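Alanine racemase 1 (Caldanaerobacter subterraneus subsp. tengcongensis MB4, PDB 4Y2W) belongs to the alanine racemase family and joins a TIM-type alpha/beta barrel to a beta-rich C-terminal domain in a two-subunit assembly. Local coordinates at residues I35-K40 against D61-A66; L203-N208 against L220-P225; H129-T134 against G164-F169; A170-D175 against N208-L213. The protein carries 1 engineered substitution. All blocks are in the same frame, centred on the assembly; numbering follows the deposited sequence.

Contact 1: I35-K40 against D61-A66. With ALA (alanine), chain F.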
loop_
_atom_site.group_PDB
_atom_site.type_symbol
_atom_site.label_atom_id
_atom_site.label_comp_id
_atom_site.label_asym_id
_atom_site.label_seq_id
_atom_site.Cartn_x
_atom_site.Cartn_y
_atom_site.Cartn_z
ATOM N N ILE A 35 -7.911 -22.456 -17.608
ATOM C CA ILE A 35 -7.045 -21.611 -16.787
ATOM C C ILE A 35 -7.805 -20.415 -16.212
ATOM O O ILE A 35 -8.450 -19.664 -16.945
ATOM C CB ILE A 35 -5.816 -21.134 -17.587
ATOM C CG1 ILE A 35 -4.920 -22.342 -17.891
ATOM C CG2 ILE A 35 -5.049 -20.066 -16.813
ATOM C CD1 ILE A 35 -3.700 -22.043 -18.731
ATOM N N MET A 36 -7.721 -20.264 -14.891
ATOM C CA MET A 36 -8.270 -19.112 -14.190
ATOM C C MET A 36 -7.120 -18.235 -13.724
ATOM O O MET A 36 -6.403 -18.594 -12.789
ATOM C CB MET A 36 -9.088 -19.560 -12.979
ATOM C CG MET A 36 -9.437 -18.436 -12.014
ATOM S SD MET A 36 -10.362 -19.002 -10.583
ATOM C CE MET A 36 -12.005 -19.092 -11.282
ATOM N N ALA A 37 -6.947 -17.083 -14.363
ATOM C CA ALA A 37 -5.908 -16.137 -13.954
ATOM C C ALA A 37 -6.305 -15.448 -12.645
ATOM O O ALA A 37 -7.266 -14.681 -12.604
ATOM C CB ALA A 37 -5.664 -15.108 -15.048
ATOM N N VAL A 38 -5.578 -15.748 -11.572
ATOM C CA VAL A 38 -5.757 -15.037 -10.312
ATOM C C VAL A 38 -5.083 -13.681 -10.479
ATOM O O VAL A 38 -3.880 -13.610 -10.721
ATOM C CB VAL A 38 -5.138 -15.799 -9.123
ATOM C CG1 VAL A 38 -5.273 -14.999 -7.834
ATOM C CG2 VAL A 38 -5.788 -17.169 -8.976
ATOM N N ILE A 39 -5.869 -12.614 -10.386
ATOM C CA ILE A 39 -5.347 -11.256 -10.518
ATOM C C ILE A 39 -5.853 -10.391 -9.364
ATOM O O ILE A 39 -6.110 -9.194 -9.528
ATOM C CB ILE A 39 -5.701 -10.630 -11.889
ATOM C CG1 ILE A 39 -7.217 -10.623 -12.127
ATOM C CG2 ILE A 39 -5.008 -11.393 -13.006
ATOM C CD1 ILE A 39 -7.643 -9.853 -13.359
ATOM N N LYS A 40 -5.974 -11.009 -8.191
ATOM C CA LYS A 40 -6.394 -10.306 -6.983
ATOM C C LYS A 40 -5.327 -9.328 -6.509
ATOM O O LYS A 40 -4.200 -9.337 -7.004
ATOM C CB LYS A 40 -6.750 -11.297 -5.867
ATOM C CG LYS A 40 -5.614 -12.190 -5.377
ATOM C CD LYS A 40 -6.181 -13.501 -4.846
ATOM C CE LYS A 40 -5.131 -14.367 -4.178
ATOM N NZ LYS A 40 -4.931 -13.945 -2.768
ATOM N N ASP A 61 -9.751 -18.417 -19.600
ATOM C CA ASP A 61 -11.067 -19.036 -19.378
ATOM C C ASP A 61 -11.849 -18.422 -18.216
ATOM O O ASP A 61 -13.079 -18.369 -18.254
ATOM C CB ASP A 61 -10.913 -20.545 -19.151
ATOM C CG ASP A 61 -10.291 -21.251 -20.339
ATOM O OD1 ASP A 61 -10.801 -21.076 -21.463
ATOM O OD2 ASP A 61 -9.294 -21.978 -20.151
ATOM N N TYR A 62 -11.138 -17.977 -17.185
ATOM C CA TYR A 62 -11.764 -17.394 -15.997
ATOM C C TYR A 62 -10.811 -16.386 -15.358
ATOM O O TYR A 62 -9.612 -16.381 -15.646
ATOM C CB TYR A 62 -12.082 -18.502 -14.986
ATOM C CG TYR A 62 -13.525 -18.567 -14.529
ATOM C CD1 TYR A 62 -14.054 -17.610 -13.667
ATOM C CD2 TYR A 62 -14.359 -19.605 -14.943
ATOM C CE1 TYR A 62 -15.373 -17.679 -13.242
ATOM C CE2 TYR A 62 -15.678 -19.680 -14.523
ATOM C CZ TYR A 62 -16.179 -18.716 -13.675
ATOM O OH TYR A 62 -17.483 -18.787 -13.252
ATOM N N PHE A 63 -11.351 -15.529 -14.496
ATOM C CA PHE A 63 -10.536 -14.692 -13.618
ATOM C C PHE A 63 -10.868 -14.978 -12.161
ATOM O O PHE A 63 -12.020 -15.228 -11.814
ATOM C CB PHE A 63 -10.759 -13.206 -13.904
ATOM C CG PHE A 63 -10.007 -12.698 -15.096
ATOM C CD1 PHE A 63 -8.622 -12.724 -15.119
ATOM C CD2 PHE A 63 -10.682 -12.175 -16.189
ATOM C CE1 PHE A 63 -7.922 -12.250 -16.214
ATOM C CE2 PHE A 63 -9.989 -11.695 -17.289
ATOM C CZ PHE A 63 -8.607 -11.733 -17.301
ATOM N N GLY A 64 -9.843 -14.935 -11.318
ATOM C CA GLY A 64 -10.011 -15.066 -9.876
ATOM C C GLY A 64 -9.672 -13.760 -9.186
ATOM O O GLY A 64 -8.627 -13.159 -9.460
ATOM N N VAL A 65 -10.561 -13.318 -8.299
ATOM C CA VAL A 65 -10.320 -12.136 -7.478
ATOM C C VAL A 65 -10.752 -12.363 -6.035
ATOM O O VAL A 65 -11.537 -13.267 -5.739
ATOM C CB VAL A 65 -11.034 -10.889 -8.029
ATOM C CG1 VAL A 65 -10.405 -10.464 -9.344
ATOM C CG2 VAL A 65 -12.528 -11.135 -8.185
ATOM N N ALA A 66 -10.238 -11.512 -5.149
ATOM C CA ALA A 66 -10.445 -11.645 -3.714
ATOM C C ALA A 66 -11.780 -11.074 -3.246
ATOM O O ALA A 66 -12.449 -11.682 -2.411
ATOM C CB ALA A 66 -9.305 -10.979 -2.964
HETATM N N ALA F . -1.076 -16.067 -3.119
HETATM C CA ALA F . -2.306 -16.571 -2.427
HETATM C C ALA F . -2.293 -16.276 -0.920
HETATM O O ALA F . -3.347 -16.199 -0.287
HETATM C CB ALA F . -2.476 -18.064 -2.673
HETATM O OXT ALA F . -1.244 -16.113 -0.288
#
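D61 uses its side chain where a strand would normally use its backbone: OD2 accepts the amide of I35 (I35 N to D61 OD2, 2.9 Å) through its anti lone pair. Aspartate suits this entry to the strand, its short arm folding back beside the backbone. Beyond it the two strands of the TIM barrel run parallel, 33° apart, with A37 central: A37 N meets Y62 O at 3.0 Å, and A37 O receives G64 N in a nearly straight bond of 2.9 Å. I39 N then donates to G64 O. On the M36 face, CG anti to the backbone N (chi1 167°) and a bend at chi3 bring CE obliquely against the Y62 ring, 3.5 Å from CD1; G64, with no side chain, lets M36 CG and SD lie against its backbone. On the A37 face, I39 CD1 reaches F63 CD1 at 3.5 Å, while the small A37 CB touches the same ring. K40 CB rests on A66, but NZ forms a salt bridge with D317 of the second subunit, and K40 NZ lies 3.7 Å from O of the bound alanine. F63, A37 and I39 pack under helix 48-58, V65 meets helix 68-76, and M36 and Y62 face M222 of strand 222-224.

Contact 2: L203-N208 against L220-P225. With PO4 (phosphate ion), chain C.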
loop_
_atom_site.group_PDB
_atom_site.type_symbol
_atom_site.label_atom_id
_atom_site.label_comp_id
_atom_site.label_asym_id
_atom_site.label_seq_id
_atom_site.Cartn_x
_atom_site.Cartn_y
_atom_site.Cartn_z
ATOM N N LEU A 203 -16.880 -27.904 -13.138
ATOM C CA LEU A 203 -15.583 -27.300 -12.808
ATOM C C LEU A 203 -15.067 -27.702 -11.425
ATOM O O LEU A 203 -15.394 -27.083 -10.411
ATOM C CB LEU A 203 -15.645 -25.775 -12.948
ATOM C CG LEU A 203 -15.276 -25.227 -14.334
ATOM C CD1 LEU A 203 -16.086 -25.887 -15.443
ATOM C CD2 LEU A 203 -15.448 -23.714 -14.370
ATOM N N LYS A 204 -14.265 -28.761 -11.406
ATOM C CA LYS A 204 -13.526 -29.170 -10.218
ATOM C C LYS A 204 -12.114 -28.617 -10.348
ATOM O O LYS A 204 -11.462 -28.815 -11.380
ATOM C CB LYS A 204 -13.482 -30.697 -10.103
ATOM C CG LYS A 204 -14.838 -31.378 -10.253
ATOM C CD LYS A 204 -14.762 -32.886 -10.050
ATOM C CE LYS A 204 -14.000 -33.605 -11.157
ATOM N NZ LYS A 204 -14.673 -33.506 -12.481
ATOM N N HIS A 205 -11.650 -27.914 -9.318
ATOM C CA HIS A 205 -10.304 -27.333 -9.328
ATOM C C HIS A 205 -9.753 -27.162 -7.923
ATOM O O HIS A 205 -10.502 -26.976 -6.970
ATOM C CB HIS A 205 -10.284 -25.998 -10.083
ATOM C CG HIS A 205 -11.300 -25.005 -9.610
ATOM N ND1 HIS A 205 -10.952 -23.821 -8.997
ATOM C CD2 HIS A 205 -12.652 -25.007 -9.680
ATOM C CE1 HIS A 205 -12.046 -23.140 -8.702
ATOM N NE2 HIS A 205 -13.091 -23.839 -9.107
ATOM N N ILE A 206 -8.433 -27.243 -7.807
ATOM C CA ILE A 206 -7.768 -27.200 -6.504
ATOM C C ILE A 206 -6.340 -26.632 -6.544
ATOM O O ILE A 206 -5.858 -26.099 -5.546
ATOM C CB ILE A 206 -7.763 -28.613 -5.869
ATOM C CG1 ILE A 206 -7.348 -28.560 -4.395
ATOM C CG2 ILE A 206 -6.864 -29.559 -6.655
ATOM C CD1 ILE A 206 -7.642 -29.838 -3.637
ATOM N N ALA A 207 -5.675 -26.731 -7.694
ATOM C CA ALA A 207 -4.256 -26.402 -7.799
ATOM C C ALA A 207 -3.980 -24.904 -7.953
ATOM O O ALA A 207 -4.500 -24.256 -8.866
ATOM C CB ALA A 207 -3.639 -27.163 -8.964
ATOM N N ASN A 208 -3.161 -24.373 -7.044
ATOM C CA ASN A 208 -2.508 -23.071 -7.225
ATOM C C ASN A 208 -1.127 -23.303 -7.857
ATOM O O ASN A 208 -0.777 -24.445 -8.157
ATOM C CB ASN A 208 -2.407 -22.317 -5.890
ATOM C CG ASN A 208 -1.636 -23.089 -4.824
ATOM O OD1 ASN A 208 -1.413 -24.297 -4.945
ATOM N ND2 ASN A 208 -1.236 -22.390 -3.764
ATOM N N LEU A 220 -6.987 -31.271 -12.554
ATOM C CA LEU A 220 -8.450 -31.417 -12.645
ATOM C C LEU A 220 -9.034 -30.679 -13.866
ATOM O O LEU A 220 -8.428 -30.695 -14.935
ATOM C CB LEU A 220 -9.116 -30.978 -11.331
ATOM C CG LEU A 220 -8.721 -31.738 -10.063
ATOM C CD1 LEU A 220 -9.293 -31.049 -8.834
ATOM C CD2 LEU A 220 -9.189 -33.185 -10.126
ATOM N N ASP A 221 -10.191 -30.036 -13.712
ATOM C CA ASP A 221 -10.860 -29.358 -14.824
ATOM C C ASP A 221 -10.354 -27.930 -15.023
ATOM O O ASP A 221 -10.415 -27.400 -16.131
ATOM C CB ASP A 221 -12.374 -29.323 -14.598
ATOM C CG ASP A 221 -12.963 -30.699 -14.354
ATOM O OD1 ASP A 221 -12.728 -31.611 -15.173
ATOM O OD2 ASP A 221 -13.661 -30.867 -13.332
ATOM N N MET A 222 -9.877 -27.305 -13.947
ATOM C CA MET A 222 -9.367 -25.937 -14.013
ATOM C C MET A 222 -8.197 -25.731 -13.052
ATOM O O MET A 222 -8.058 -26.434 -12.052
ATOM C CB MET A 222 -10.490 -24.937 -13.720
ATOM C CG MET A 222 -10.160 -23.493 -14.066
ATOM S SD MET A 222 -11.616 -22.432 -14.124
ATOM C CE MET A 222 -12.246 -22.620 -12.458
ATOM N N VAL A 223 -7.362 -24.750 -13.376
ATOM C CA VAL A 223 -6.134 -24.472 -12.643
ATOM C C VAL A 223 -6.054 -22.966 -12.317
ATOM O O VAL A 223 -6.558 -22.139 -13.078
ATOM C CB VAL A 223 -4.937 -25.023 -13.460
ATOM C CG1 VAL A 223 -3.825 -24.007 -13.648
ATOM C CG2 VAL A 223 -4.417 -26.309 -12.833
ATOM N N ARG A 224 -5.439 -22.621 -11.182
ATOM C CA ARG A 224 -5.483 -21.248 -10.638
ATOM C C ARG A 224 -4.104 -20.574 -10.480
ATOM O O ARG A 224 -3.637 -20.357 -9.355
ATOM C CB ARG A 224 -6.192 -21.251 -9.277
ATOM C CG ARG A 224 -7.642 -21.722 -9.291
ATOM C CD ARG A 224 -8.334 -21.388 -7.974
ATOM N NE ARG A 224 -7.578 -21.880 -6.820
ATOM C CZ ARG A 224 -7.883 -22.948 -6.079
ATOM N NH1 ARG A 224 -8.960 -23.690 -6.321
ATOM N NH2 ARG A 224 -7.094 -23.277 -5.064
ATOM N N PRO A 225 -3.454 -20.219 -11.601
ATOM C CA PRO A 225 -2.177 -19.511 -11.502
ATOM C C PRO A 225 -2.360 -18.054 -11.091
ATOM O O PRO A 225 -3.240 -17.369 -11.618
ATOM C CB PRO A 225 -1.622 -19.594 -12.925
ATOM C CG PRO A 225 -2.828 -19.685 -13.791
ATOM C CD PRO A 225 -3.827 -20.484 -13.003
HETATM P P PO4 C . -0.957 -18.468 -6.217
HETATM O O1 PO4 C . -0.121 -18.830 -7.423
HETATM O O2 PO4 C . -0.593 -19.352 -5.044
HETATM O O3 PO4 C . -2.420 -18.657 -6.548
HETATM O O4 PO4 C . -0.698 -17.025 -5.844
#
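Strands 203-208 and 222-224 run in parallel, their axes 5.1 Å apart at closest approach and inclined by 35°. They are the last two strands of the TIM barrel, joined by helix 209-214 in a beta-alpha-beta crossover. Firm backbone bonds lie toward the two ends: D221 N donates to K204 O at 2.9 Å, and R224 N to A207 O at 3.0 Å.

At the first end D221 is held by one lysine twice. Its OD2 takes K204 N on the anti lone pair (2.9 Å) and K204 NZ on the syn lone pair (3.0 Å), a salt bridge made possible because the lysine chain bends at chi3 and chi4 and curls back to reach OD2. A short acid and a long, flexible base suit this partly exposed end of the strand pair. L220 sends CD1 to I206 CG2 (3.6 Å), on the side covered by helix 177-195.

Inside the barrel H205, M222 and R224 come together. R224 extends past H205, its guanidinium plane 72° from the imidazole, with the ring's ND1 at its edge; its NH2 is hydrogen-bonded to S167 O, which gives the buried cation a polar partner. H205 also meets the Y166 ring, their planes nearly parallel. M222 and H205 point the same way, and the unbranched methionine, bent at chi3, places its methyl over the imidazole: CE stands 3.6 Å from the H205 ring centroid, only 6° off the normal.

Contact 3: H129-T134 against G164-F169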
loop_
_atom_site.group_PDB
_atom_site.type_symbol
_atom_site.label_atom_id
_atom_site.label_comp_id
_atom_site.label_asym_id
_atom_site.label_seq_id
_atom_site.Cartn_x
_atom_site.Cartn_y
_atom_site.Cartn_z
ATOM N N HIS A 129 -19.603 -21.360 -7.131
ATOM C CA HIS A 129 -18.597 -22.399 -6.939
ATOM C C HIS A 129 -18.559 -22.756 -5.460
ATOM O O HIS A 129 -18.500 -21.866 -4.613
ATOM C CB HIS A 129 -17.224 -21.893 -7.382
ATOM C CG HIS A 129 -17.030 -21.886 -8.865
ATOM N ND1 HIS A 129 -15.784 -21.956 -9.447
ATOM C CD2 HIS A 129 -17.918 -21.834 -9.887
ATOM C CE1 HIS A 129 -15.910 -21.937 -10.761
ATOM N NE2 HIS A 129 -17.195 -21.866 -11.055
ATOM N N ILE A 130 -18.544 -24.030 -5.150
ATOM C CA ILE A 130 -18.566 -24.457 -3.773
ATOM C C ILE A 130 -17.165 -24.657 -3.215
ATOM O O ILE A 130 -16.366 -25.329 -3.809
ATOM C CB ILE A 130 -19.422 -25.726 -3.641
ATOM C CG1 ILE A 130 -20.826 -25.474 -4.151
ATOM C CG2 ILE A 130 -19.511 -26.177 -2.216
ATOM C CD1 ILE A 130 -21.512 -24.278 -3.548
ATOM N N LYS A 131 -16.861 -24.064 -2.071
ATOM C CA LYS A 131 -15.534 -24.212 -1.492
ATOM C C LYS A 131 -15.511 -25.274 -0.448
ATOM O O LYS A 131 -16.341 -25.321 0.422
ATOM C CB LYS A 131 -14.959 -22.900 -0.935
ATOM C CG LYS A 131 -13.770 -23.036 0.013
ATOM C CD LYS A 131 -12.388 -22.824 -0.594
ATOM C CE LYS A 131 -11.267 -22.874 0.451
ATOM N NZ LYS A 131 -10.375 -21.692 0.667
ATOM N N ILE A 132 -14.510 -26.125 -0.552
ATOM C CA ILE A 132 -14.321 -27.199 0.379
ATOM C C ILE A 132 -13.041 -27.023 1.169
ATOM O O ILE A 132 -12.001 -26.758 0.623
ATOM C CB ILE A 132 -14.296 -28.542 -0.360
ATOM C CG1 ILE A 132 -15.463 -28.623 -1.316
ATOM C CG2 ILE A 132 -14.376 -29.688 0.612
ATOM C CD1 ILE A 132 -16.803 -28.671 -0.632
ATOM N N ASP A 133 -13.130 -27.191 2.472
ATOM C CA ASP A 133 -11.954 -27.089 3.325
ATOM C C ASP A 133 -11.362 -28.482 3.543
ATOM O O ASP A 133 -11.873 -29.267 4.343
ATOM C CB ASP A 133 -12.334 -26.445 4.657
ATOM C CG ASP A 133 -11.135 -25.942 5.427
ATOM O OD1 ASP A 133 -10.050 -26.560 5.327
ATOM O OD2 ASP A 133 -11.285 -24.922 6.138
ATOM N N THR A 134 -10.283 -28.781 2.826
ATOM C CA THR A 134 -9.661 -30.101 2.871
ATOM C C THR A 134 -8.452 -30.169 3.805
ATOM O O THR A 134 -7.783 -31.199 3.860
ATOM C CB THR A 134 -9.221 -30.549 1.462
ATOM O OG1 THR A 134 -8.414 -29.532 0.859
ATOM C CG2 THR A 134 -10.430 -30.810 0.581
ATOM N N GLY A 164 -19.214 -24.806 -10.298
ATOM C CA GLY A 164 -17.901 -25.226 -9.812
ATOM C C GLY A 164 -17.855 -25.708 -8.378
ATOM O O GLY A 164 -18.790 -25.513 -7.599
ATOM N N ILE A 165 -16.750 -26.363 -8.045
ATOM C CA ILE A 165 -16.468 -26.796 -6.682
ATOM C C ILE A 165 -14.953 -26.839 -6.526
ATOM O O ILE A 165 -14.256 -27.366 -7.394
ATOM C CB ILE A 165 -17.108 -28.169 -6.360
ATOM C CG1 ILE A 165 -16.766 -28.600 -4.930
ATOM C CG2 ILE A 165 -16.663 -29.234 -7.353
ATOM C CD1 ILE A 165 -17.667 -29.686 -4.380
ATOM N N TYR A 166 -14.437 -26.266 -5.441
ATOM C CA TYR A 166 -12.991 -26.161 -5.284
ATOM C C TYR A 166 -12.500 -26.174 -3.851
ATOM O O TYR A 166 -13.279 -26.041 -2.905
ATOM C CB TYR A 166 -12.469 -24.915 -6.005
ATOM C CG TYR A 166 -12.820 -23.586 -5.367
ATOM C CD1 TYR A 166 -14.106 -23.067 -5.449
ATOM C CD2 TYR A 166 -11.852 -22.837 -4.699
ATOM C CE1 TYR A 166 -14.422 -21.845 -4.875
ATOM C CE2 TYR A 166 -12.158 -21.617 -4.121
ATOM C CZ TYR A 166 -13.444 -21.124 -4.213
ATOM O OH TYR A 166 -13.746 -19.912 -3.637
ATOM N N SER A 167 -11.190 -26.361 -3.727
ATOM C CA SER A 167 -10.488 -26.350 -2.450
ATOM C C SER A 167 -9.124 -25.683 -2.655
ATOM O O SER A 167 -8.840 -25.165 -3.739
ATOM C CB SER A 167 -10.329 -27.777 -1.918
ATOM O OG SER A 167 -9.904 -27.779 -0.567
ATOM N N HIS A 168 -8.288 -25.701 -1.617
ATOM C CA HIS A 168 -7.001 -25.002 -1.631
ATOM C C HIS A 168 -5.965 -25.780 -0.819
ATOM O O HIS A 168 -6.249 -26.203 0.306
ATOM C CB HIS A 168 -7.183 -23.595 -1.046
ATOM C CG HIS A 168 -6.128 -22.616 -1.461
ATOM N ND1 HIS A 168 -6.280 -21.773 -2.540
ATOM C CD2 HIS A 168 -4.915 -22.333 -0.931
ATOM C CE1 HIS A 168 -5.201 -21.021 -2.666
ATOM N NE2 HIS A 168 -4.357 -21.340 -1.702
ATOM N N PHE A 169 -4.773 -25.968 -1.389
ATOM C CA PHE A 169 -3.699 -26.705 -0.715
ATOM C C PHE A 169 -3.065 -25.863 0.390
ATOM O O PHE A 169 -2.775 -24.685 0.182
ATOM C CB PHE A 169 -2.610 -27.138 -1.709
ATOM C CG PHE A 169 -3.035 -28.238 -2.644
ATOM C CD1 PHE A 169 -3.450 -29.470 -2.149
ATOM C CD2 PHE A 169 -2.997 -28.054 -4.019
ATOM C CE1 PHE A 169 -3.834 -30.486 -3.008
ATOM C CE2 PHE A 169 -3.378 -29.069 -4.882
ATOM C CZ PHE A 169 -3.797 -30.285 -4.376
#
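Strands 129-131 and 164-166 lie almost parallel, 19° apart with axes 4.1 Å from each other, and the bonds I130 N to G164 O, Y166 N to I130 O and I132 N to Y166 O stitch them together. They are the fifth and sixth strands of the TIM barrel, linked through helix 144-155 in a beta-alpha-beta unit.

On the inner face, H129 lays its imidazole over G164, whose CA is 3.5 Å from the ring centroid; glycine lets a flat ring lie directly against the neighbouring strand. NE2 is hydrogen-bonded to E163, which helps fix the ring's rotation. Y166 has CG between its backbone N and carbonyl carbon (chi1 71°), which swings its ring across to strand 129-131. K131 CB sits over one face, 4.3 Å from the centroid, and K131 CD approaches CE2 at 3.7 Å, so the lysine's methylenes cover the aromatic while the phenol OH bonds T105. On the outer face the branched I132 and I165 meet, CG1 to CG1 at 3.8 Å, in the greasy layer under helix 177-195.

Past the strands, short hydroxyl side chains replace the backbone bonding; H168, just beyond, belongs to the alanine pocket. S167 OG donates to I132 O at 2.6 Å from above the carbonyl plane. S167 OG in turn accepts from T134 OG1 at 2.7 Å, and T134 OG1 is also bonded to Q183 NE2.

Contact 4: A170-D175 against N208-L213. With PO4 (phosphate ion), chain C.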
loop_
_atom_site.group_PDB
_atom_site.type_symbol
_atom_site.label_atom_id
_atom_site.label_comp_id
_atom_site.label_asym_id
_atom_site.label_seq_id
_atom_site.Cartn_x
_atom_site.Cartn_y
_atom_site.Cartn_z
ATOM N N ALA A 170 -2.834 -26.481 1.548
ATOM C CA ALA A 170 -2.265 -25.790 2.707
ATOM C C ALA A 170 -0.740 -25.709 2.682
ATOM O O ALA A 170 -0.170 -24.753 3.204
ATOM C CB ALA A 170 -2.723 -26.457 3.994
ATOM N N ALA A 171 -0.081 -26.704 2.091
ATOM C CA ALA A 171 1.385 -26.757 2.085
ATOM C C ALA A 171 1.956 -27.247 0.754
ATOM O O ALA A 171 2.889 -28.052 0.732
ATOM C CB ALA A 171 1.880 -27.630 3.232
ATOM N N ALA A 172 1.405 -26.748 -0.349
ATOM C CA ALA A 172 1.936 -27.046 -1.682
ATOM C C ALA A 172 3.217 -26.250 -1.956
ATOM O O ALA A 172 4.152 -26.763 -2.580
ATOM C CB ALA A 172 0.890 -26.759 -2.749
ATOM N N SER A 173 3.257 -25.004 -1.484
ATOM C CA SER A 173 4.460 -24.168 -1.566
ATOM C C SER A 173 5.595 -24.715 -0.697
ATOM O O SER A 173 6.771 -24.536 -1.020
ATOM C CB SER A 173 4.139 -22.731 -1.142
ATOM O OG SER A 173 3.167 -22.150 -1.994
ATOM N N GLU A 174 5.233 -25.363 0.411
ATOM C CA GLU A 174 6.205 -26.002 1.301
ATOM C C GLU A 174 6.545 -27.428 0.842
ATOM O O GLU A 174 7.467 -28.055 1.371
ATOM C CB GLU A 174 5.685 -26.022 2.744
ATOM C CG GLU A 174 5.732 -24.674 3.457
ATOM C CD GLU A 174 4.600 -23.725 3.085
ATOM O OE1 GLU A 174 3.720 -24.092 2.275
ATOM O OE2 GLU A 174 4.592 -22.592 3.615
ATOM N N ASP A 175 5.785 -27.928 -0.131
ATOM C CA ASP A 175 6.022 -29.226 -0.762
ATOM C C ASP A 175 5.899 -30.394 0.221
ATOM O O ASP A 175 6.747 -31.285 0.259
ATOM C CB ASP A 175 7.381 -29.241 -1.478
ATOM C CG ASP A 175 7.466 -30.314 -2.552
ATOM O OD1 ASP A 175 6.443 -30.590 -3.216
ATOM O OD2 ASP A 175 8.562 -30.878 -2.740
ATOM N N ASN A 208 -3.161 -24.373 -7.044
ATOM C CA ASN A 208 -2.508 -23.071 -7.225
ATOM C C ASN A 208 -1.127 -23.303 -7.857
ATOM O O ASN A 208 -0.777 -24.445 -8.157
ATOM C CB ASN A 208 -2.407 -22.317 -5.890
ATOM C CG ASN A 208 -1.636 -23.089 -4.824
ATOM O OD1 ASN A 208 -1.413 -24.297 -4.945
ATOM N ND2 ASN A 208 -1.236 -22.390 -3.764
ATOM N N ALA A 209 -0.350 -22.240 -8.061
ATOM C CA ALA A 209 0.944 -22.336 -8.765
ATOM C C ALA A 209 1.862 -23.472 -8.280
ATOM O O ALA A 209 2.494 -24.152 -9.090
ATOM C CB ALA A 209 1.678 -21.003 -8.698
ATOM N N ALA A 210 1.929 -23.673 -6.968
ATOM C CA ALA A 210 2.810 -24.686 -6.387
ATOM C C ALA A 210 2.436 -26.099 -6.831
ATOM O O ALA A 210 3.304 -26.898 -7.186
ATOM C CB ALA A 210 2.794 -24.589 -4.871
ATOM N N ALA A 211 1.141 -26.396 -6.809
ATOM C CA ALA A 211 0.636 -27.704 -7.218
ATOM C C ALA A 211 0.594 -27.856 -8.740
ATOM O O ALA A 211 0.668 -28.970 -9.254
ATOM C CB ALA A 211 -0.745 -27.938 -6.628
ATOM N N ILE A 212 0.467 -26.744 -9.458
ATOM C CA ILE A 212 0.478 -26.775 -10.921
ATOM C C ILE A 212 1.829 -27.258 -11.448
ATOM O O ILE A 212 1.890 -27.998 -12.433
ATOM C CB ILE A 212 0.146 -25.389 -11.513
ATOM C CG1 ILE A 212 -1.318 -25.038 -11.239
ATOM C CG2 ILE A 212 0.402 -25.353 -13.018
ATOM C CD1 ILE A 212 -1.600 -23.552 -11.234
ATOM N N LEU A 213 2.905 -26.838 -10.790
ATOM C CA LEU A 213 4.253 -27.233 -11.191
ATOM C C LEU A 213 4.552 -28.679 -10.800
ATOM O O LEU A 213 5.029 -29.470 -11.618
ATOM C CB LEU A 213 5.289 -26.302 -10.554
ATOM C CG LEU A 213 5.233 -24.832 -10.988
ATOM C CD1 LEU A 213 6.061 -23.967 -10.051
ATOM C CD2 LEU A 213 5.701 -24.663 -12.427
HETATM P P PO4 C . -0.957 -18.468 -6.217
HETATM O O1 PO4 C . -0.121 -18.830 -7.423
HETATM O O2 PO4 C . -0.593 -19.352 -5.044
HETATM O O3 PO4 C . -2.420 -18.657 -6.548
HETATM O O4 PO4 C . -0.698 -17.025 -5.844
#
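A bound phosphate ion, probably from the crystallisation liquor, sits at the C-terminal end of the TIM barrel strands and may mark a pocket, where helix 209-214 begins just after strand 203-208. A loop, 170-175, packs against the flank of this helix through A172 and S173. The interface is small and has no hydrogen bond between the two segments; small alanines suit it, since the loop backbone lies close to the helix. A172 CB meets A210 CB at 3.6 Å and lies 4.4 Å from A211 CB, so one methyl touches two of the helix, A210 more closely. A210 CB also presses against the backbone of the loop, 3.4 Å from S173 N, and S173 OG flanks it at 3.8 Å.

N208 holds the N-cap position, a common place for asparagine. Its CG lies between the backbone N and the carbonyl carbon (chi1 58°), a turn that carries the amide toward both the loop and the ion: OD1 is 4.0 Å from A172 CB, while ND2 makes a weak hydrogen bond to phosphate O2. The positive end of the helix dipole probably helps to hold the anion. The loop also reaches the second subunit, A171 and E174 packing on G269 of that chain. At the helix start A209 N gives phosphate O1 a second weak bond, 3.5 Å long.

Contacts 1, 2 and 3 are three sections of one closed barrel. Contact 1 joins contact 2 through probable backbone bonds, M36 N to V223 O (2.9 Å) and V38 N to P225 O (2.8 Å), which close the first strand onto the eighth. Contact 2 joins contact 3 through a probable bond of 2.8 Å from I165 N to L203 O; the centres of the two contacts are about 10 Å apart. Contact 4 meets contact 3 where F169 CE2 touches A211 CB at 3.4 Å. They converge on one region: K40 and H168 belong to the alanine pocket, and the side chain of N208, shared by contacts 2 and 4, comes within about 5 Å of a bound alanine. Contacts 1 and 4 both reach the second subunit.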